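Local coordinates for laccase (Uncultured bacterium, PDB 4F7K), which probably oxidises phenolic and related substrates with copper ions while reducing dioxygen to water, as a laccase of the multicopper oxidase family, at residues Asp132-Ile137 with Arg187-Ala192; Val209-Met214 with Gln231-Ile236. One frame throughout, in Å; residues are numbered along the deposited sequence.

Contact 1 of 2, residues Asp132-Ile137 with Arg187-Ala192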
loop_
_atom_site.group_PDB
_atom_site.type_symbol
_atom_site.label_atom_id
_atom_site.label_comp_id
_atom_site.label_asym_id
_atom_site.label_seq_id
_atom_site.Cartn_x
_atom_site.Cartn_y
_atom_site.Cartn_z
ATOM N N ASP A 132 3.807 16.047 -7.446
ATOM C CA ASP A 132 3.897 14.890 -6.597
ATOM C C ASP A 132 2.493 14.297 -6.540
ATOM O O ASP A 132 1.632 14.804 -5.822
ATOM C CB ASP A 132 4.400 15.334 -5.214
ATOM C CG ASP A 132 4.601 14.173 -4.243
ATOM O OD1 ASP A 132 4.010 13.061 -4.434
ATOM O OD2 ASP A 132 5.351 14.394 -3.257
ATOM N N LEU A 133 2.285 13.216 -7.302
ATOM C CA LEU A 133 0.955 12.609 -7.485
ATOM C C LEU A 133 0.887 11.210 -6.887
ATOM O O LEU A 133 1.876 10.468 -6.906
ATOM C CB LEU A 133 0.565 12.549 -8.975
ATOM C CG LEU A 133 0.813 13.856 -9.748
ATOM C CD1 LEU A 133 0.804 13.679 -11.275
ATOM C CD2 LEU A 133 -0.137 14.990 -9.311
ATOM N N ILE A 134 -0.285 10.865 -6.350
ATOM C CA ILE A 134 -0.505 9.563 -5.744
ATOM C C ILE A 134 -1.403 8.761 -6.676
ATOM O O ILE A 134 -2.433 9.261 -7.105
ATOM C CB ILE A 134 -1.163 9.737 -4.354
ATOM C CG1 ILE A 134 -0.161 10.352 -3.357
ATOM C CG2 ILE A 134 -1.775 8.424 -3.839
ATOM C CD1 ILE A 134 -0.815 11.037 -2.149
ATOM N N ILE A 135 -1.019 7.518 -6.967
ATOM C CA ILE A 135 -1.736 6.692 -7.917
ATOM C C ILE A 135 -2.187 5.428 -7.214
ATOM O O ILE A 135 -1.369 4.505 -6.983
ATOM C CB ILE A 135 -0.842 6.241 -9.123
ATOM C CG1 ILE A 135 0.144 7.341 -9.551
ATOM C CG2 ILE A 135 -1.712 5.692 -10.264
ATOM C CD1 ILE A 135 -0.477 8.597 -9.990
ATOM N N MET A 136 -3.487 5.370 -6.931
ATOM C CA MET A 136 -4.082 4.240 -6.246
ATOM C C MET A 136 -4.789 3.364 -7.275
ATOM O O MET A 136 -5.741 3.801 -7.985
ATOM C CB MET A 136 -5.016 4.707 -5.109
ATOM C CG MET A 136 -4.250 5.308 -3.903
ATOM S SD MET A 136 -5.263 6.448 -2.867
ATOM C CE MET A 136 -5.456 7.910 -3.920
ATOM N N ILE A 137 -4.301 2.143 -7.401
ATOM C CA ILE A 137 -4.862 1.237 -8.384
ATOM C C ILE A 137 -5.737 0.220 -7.668
ATOM O O ILE A 137 -5.324 -0.379 -6.681
ATOM C CB ILE A 137 -3.760 0.556 -9.229
ATOM C CG1 ILE A 137 -2.858 1.626 -9.862
ATOM C CG2 ILE A 137 -4.372 -0.344 -10.303
ATOM C CD1 ILE A 137 -1.635 1.076 -10.652
ATOM N N ARG A 187 3.641 8.185 -6.973
ATOM C CA ARG A 187 3.505 7.275 -5.820
ATOM C C ARG A 187 2.434 6.217 -6.061
ATOM O O ARG A 187 1.228 6.473 -5.873
ATOM C CB ARG A 187 3.188 8.083 -4.558
ATOM C CG ARG A 187 4.301 9.125 -4.199
ATOM C CD ARG A 187 3.874 9.876 -2.979
ATOM N NE ARG A 187 4.679 11.058 -2.680
ATOM C CZ ARG A 187 5.553 11.145 -1.668
ATOM N NH1 ARG A 187 5.782 10.095 -0.882
ATOM N NH2 ARG A 187 6.213 12.289 -1.455
ATOM N N LEU A 188 2.882 5.040 -6.506
ATOM C CA LEU A 188 1.971 4.020 -6.961
ATOM C C LEU A 188 1.638 3.158 -5.784
ATOM O O LEU A 188 2.521 2.716 -5.052
ATOM C CB LEU A 188 2.589 3.131 -8.060
ATOM C CG LEU A 188 2.614 3.605 -9.520
ATOM C CD1 LEU A 188 3.179 4.999 -9.734
ATOM C CD2 LEU A 188 3.406 2.576 -10.358
ATOM N N ILE A 189 0.351 2.908 -5.622
ATOM C CA ILE A 189 -0.090 2.063 -4.559
ATOM C C ILE A 189 -1.106 1.089 -5.108
ATOM O O ILE A 189 -2.114 1.532 -5.686
ATOM C CB ILE A 189 -0.768 2.856 -3.422
ATOM C CG1 ILE A 189 0.118 4.023 -2.963
ATOM C CG2 ILE A 189 -1.090 1.898 -2.284
ATOM C CD1 ILE A 189 -0.543 4.989 -1.939
ATOM N N ASN A 190 -0.856 -0.209 -4.917
ATOM C CA ASN A 190 -1.853 -1.228 -5.259
ATOM C C ASN A 190 -2.783 -1.386 -4.062
ATOM O O ASN A 190 -2.363 -1.964 -3.036
ATOM C CB ASN A 190 -1.218 -2.587 -5.647
ATOM C CG ASN A 190 -2.292 -3.661 -6.002
ATOM O OD1 ASN A 190 -3.489 -3.430 -5.808
ATOM N ND2 ASN A 190 -1.865 -4.826 -6.522
ATOM N N VAL A 191 -3.993 -0.807 -4.152
ATOM C CA VAL A 191 -4.927 -0.830 -3.025
ATOM C C VAL A 191 -5.976 -1.937 -3.189
ATOM O O VAL A 191 -6.842 -2.094 -2.343
ATOM C CB VAL A 191 -5.621 0.539 -2.777
ATOM C CG1 VAL A 191 -4.566 1.633 -2.533
ATOM C CG2 VAL A 191 -6.569 0.933 -3.972
ATOM N N ALA A 192 -5.897 -2.702 -4.275
ATOM C CA ALA A 192 -6.717 -3.918 -4.390
ATOM C C ALA A 192 -6.391 -4.946 -3.303
ATOM O O ALA A 192 -5.258 -5.047 -2.818
ATOM C CB ALA A 192 -6.569 -4.551 -5.794
#
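The side chain of Arg187 overlaps Ile134 on one face of the sheet and lays its guanidinium side-on against the carboxylate of Asp132. NE meets Asp132 OD1 at 2.7 Å, and NH2 of Arg187 meets Asp132 OD2 at 2.9 Å. Each oxygen uses its syn lone pair. The two planes are only 5° apart, and both bonds are nearly straight. Asp132 holds CG anti to the backbone N (chi1 -177°), and Arg187 stays extended from CG to NE; together these bring the flat groups edge to edge. On the way, CD of Arg187 passes Ile134 CG1 at 4.1 Å. NH1 also bonds to Thr98 OG1. A leucine in place of Arg187 would probably leave the Asp132 carboxylate without this paired donor and Thr98 without its bond to NH1.

The backbones form a parallel pair within a cupredoxin-type beta domain of the multicopper oxidase. Arg187 N bonds to Leu133 O, and Ile135 N to Arg187 O. Ile189 N then meets Ile135 O, and Ile137 N meets Ile189 O. Beyond the strand end, Val191 N donates to Ile137 O at 2.9 Å. Asn190 OD1 accepts from Ala192 N in an Asx turn, while its ND2 bonds to Leu227 O.

Ile135 CG1 lies beside Leu188 CD1 at 3.8 Å on one face. On the other, Met136 CG touches Val191 CG1 at 3.9 Å, and Ile134 and Met136 also pack on strand 116-122. Arg185 lies close to NH2 of Arg187, a like charge that the Asp132 carboxylate probably helps to offset; the two bonds fix the rotation of both flat groups.

Contact 2 of 2, residues Val209-Met214 with Gln231-Ile236; sequences VALDGM and QRADII
This is an antiparallel strand pairing that ends in a tight turn, buried inside the chain where strands 204-211 and 232-239 run side by side. Ala210 and Asp234 form a hydrogen-bonded pair, with Asp234 N donating to Ala210 O at 2.9 Å. Leu211 and Ala233 follow as a non-hydrogen-bonded pair; Leu211 CD2 rests on Ala233 CB at 3.7 Å. Val209 N also bonds to Asp234 O, so that Val209 and Ala210 both face Asp234: a classic beta bulge. Val209 CG2 sits between its own backbone N and carbonyl carbon, and from there it meets Ile236 CD1 at 3.8 Å, the two side chains crossing at about a right angle.

Leu211 to Met214 make a type I' turn, the hairpin connection into strand 214-220 of the same cupredoxin-type sheet. Gly213 suits its backbone angles, since a CB there would jam against the preceding carbonyl O. Asp212 fastens the turn to the neighbouring strand at two points. Its N donates to Arg232 O at 3.0 Å, from above the carbonyl plane. Its OD1 accepts from Arg232 N at 2.9 Å, an almost straight bond of 175°.

Arg232 bends at chi2 and chi3 and folds back so that one face of its guanidinium lies over Asp212 CA, offset toward the rim. The charge contact of Asp212 OD1 with Arg232 NH1 is long, 3.7 Å, and no N-H points at the oxygen. Each has another salt-bridge partner: Asp374 for Arg232 NH2, Arg373 for Asp212 OD1. The carboxylate of Asp234 binds Thr98 and Arg185.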
loop_
_atom_site.group_PDB
_atom_site.type_symbol
_atom_site.label_atom_id
_atom_site.label_comp_id
_atom_site.label_asym_id
_atom_site.label_seq_id
_atom_site.Cartn_x
_atom_site.Cartn_y
_atom_site.Cartn_z
ATOM N N VAL A 209 12.397 4.720 -7.489
ATOM C CA VAL A 209 13.292 5.199 -6.444
ATOM C C VAL A 209 12.985 4.681 -5.032
ATOM O O VAL A 209 13.831 4.818 -4.141
ATOM C CB VAL A 209 13.375 6.741 -6.427
ATOM C CG1 VAL A 209 13.931 7.242 -7.758
ATOM C CG2 VAL A 209 11.959 7.353 -6.126
ATOM N N ALA A 210 11.800 4.106 -4.826
ATOM C CA ALA A 210 11.460 3.456 -3.545
ATOM C C ALA A 210 10.463 2.307 -3.703
ATOM O O ALA A 210 9.679 2.279 -4.652
ATOM C CB ALA A 210 10.908 4.490 -2.533
ATOM N N LEU A 211 10.513 1.355 -2.776
ATOM C CA LEU A 211 9.462 0.336 -2.679
ATOM C C LEU A 211 8.941 0.254 -1.247
ATOM O O LEU A 211 9.736 0.244 -0.285
ATOM C CB LEU A 211 9.936 -1.034 -3.166
ATOM C CG LEU A 211 10.575 -1.092 -4.563
ATOM C CD1 LEU A 211 11.420 -2.356 -4.730
ATOM C CD2 LEU A 211 9.524 -0.995 -5.665
ATOM N N ASP A 212 7.609 0.196 -1.115
ATOM C CA ASP A 212 6.978 0.099 0.202
ATOM C C ASP A 212 7.470 1.182 1.188
ATOM O O ASP A 212 7.708 0.926 2.371
ATOM C CB ASP A 212 7.140 -1.302 0.770
ATOM C CG ASP A 212 6.402 -2.365 -0.063
ATOM O OD1 ASP A 212 5.727 -2.006 -1.047
ATOM O OD2 ASP A 212 6.492 -3.559 0.278
ATOM N N GLY A 213 7.616 2.397 0.691
ATOM C CA GLY A 213 8.041 3.498 1.555
ATOM C C GLY A 213 9.530 3.512 1.838
ATOM O O GLY A 213 10.000 4.398 2.532
ATOM N N MET A 214 10.275 2.557 1.285
ATOM C CA MET A 214 11.727 2.438 1.554
ATOM C C MET A 214 12.578 2.683 0.323
ATOM O O MET A 214 12.544 1.883 -0.613
ATOM C CB MET A 214 12.100 1.080 2.163
ATOM C CG MET A 214 11.483 0.830 3.509
ATOM S SD MET A 214 12.171 1.901 4.776
ATOM C CE MET A 214 10.843 1.834 5.974
ATOM N N GLN A 231 1.248 -3.231 -1.872
ATOM C CA GLN A 231 2.617 -2.805 -2.243
ATOM C C GLN A 231 2.617 -1.427 -2.901
ATOM O O GLN A 231 1.639 -1.009 -3.556
ATOM C CB GLN A 231 3.270 -3.835 -3.184
ATOM C CG GLN A 231 3.670 -5.152 -2.472
ATOM C CD GLN A 231 4.529 -6.073 -3.341
ATOM O OE1 GLN A 231 4.450 -6.020 -4.559
ATOM N NE2 GLN A 231 5.359 -6.916 -2.706
ATOM N N ARG A 232 3.718 -0.716 -2.699
ATOM C CA ARG A 232 3.913 0.618 -3.247
ATOM C C ARG A 232 5.207 0.666 -4.038
ATOM O O ARG A 232 6.186 -0.064 -3.718
ATOM C CB ARG A 232 4.010 1.635 -2.107
ATOM C CG ARG A 232 2.696 2.098 -1.576
ATOM C CD ARG A 232 2.249 1.316 -0.352
ATOM N NE ARG A 232 3.143 1.552 0.765
ATOM C CZ ARG A 232 3.633 0.603 1.550
ATOM N NH1 ARG A 232 3.264 -0.656 1.378
ATOM N NH2 ARG A 232 4.477 0.924 2.534
ATOM N N ALA A 233 5.240 1.529 -5.052
ATOM C CA ALA A 233 6.502 1.879 -5.663
ATOM C C ALA A 233 6.490 3.371 -5.938
ATOM O O ALA A 233 5.501 3.882 -6.435
ATOM C CB ALA A 233 6.770 1.098 -6.927
ATOM N N ASP A 234 7.578 4.059 -5.588
ATOM C CA ASP A 234 7.752 5.471 -5.957
ATOM C C ASP A 234 8.539 5.591 -7.274
ATOM O O ASP A 234 9.559 4.959 -7.456
ATOM C CB ASP A 234 8.497 6.252 -4.849
ATOM C CG ASP A 234 7.564 6.842 -3.798
ATOM O OD1 ASP A 234 6.397 6.383 -3.658
ATOM O OD2 ASP A 234 7.987 7.796 -3.105
ATOM N N ILE A 235 8.065 6.431 -8.177
ATOM C CA ILE A 235 8.728 6.651 -9.441
ATOM C C ILE A 235 9.002 8.138 -9.626
ATOM O O ILE A 235 8.122 8.980 -9.449
ATOM C CB ILE A 235 7.911 6.089 -10.616
ATOM C CG1 ILE A 235 8.098 4.562 -10.673
ATOM C CG2 ILE A 235 8.318 6.733 -11.948
ATOM C CD1 ILE A 235 6.970 3.814 -11.214
ATOM N N ILE A 236 10.253 8.470 -9.955
ATOM C CA ILE A 236 10.481 9.808 -10.413
ATOM C C ILE A 236 10.824 9.718 -11.888
ATOM O O ILE A 236 11.644 8.903 -12.298
ATOM C CB ILE A 236 11.553 10.523 -9.570
ATOM C CG1 ILE A 236 10.982 10.779 -8.164
ATOM C CG2 ILE A 236 11.985 11.809 -10.248
ATOM C CD1 ILE A 236 12.080 11.039 -7.096
#

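Contacts 1 and 2 belong to one six-stranded mixed sheet and have centres about 10 Å apart. Along the chain they come in series: contact 1 closes at Ala192 before contact 2 opens at Val209. Strands 183-190 and 232-239 are antiparallel neighbours and join them, with probable hydrogen bonds from Leu188 N to Ala233 O, 2.9 Å, and from Asn190 N to Gln231 O, 3.0 Å. The four strands thus run in the order 131-140, 183-190, 232-239, 204-211 across the sheet. Thr98, from strand 97-103, bonds to side chains of both contacts. This ties the sheet to one formed earlier in the chain. Contact 2 also meets Arg373 and Asp374 from the later part, consistent with three packed cupredoxin domains.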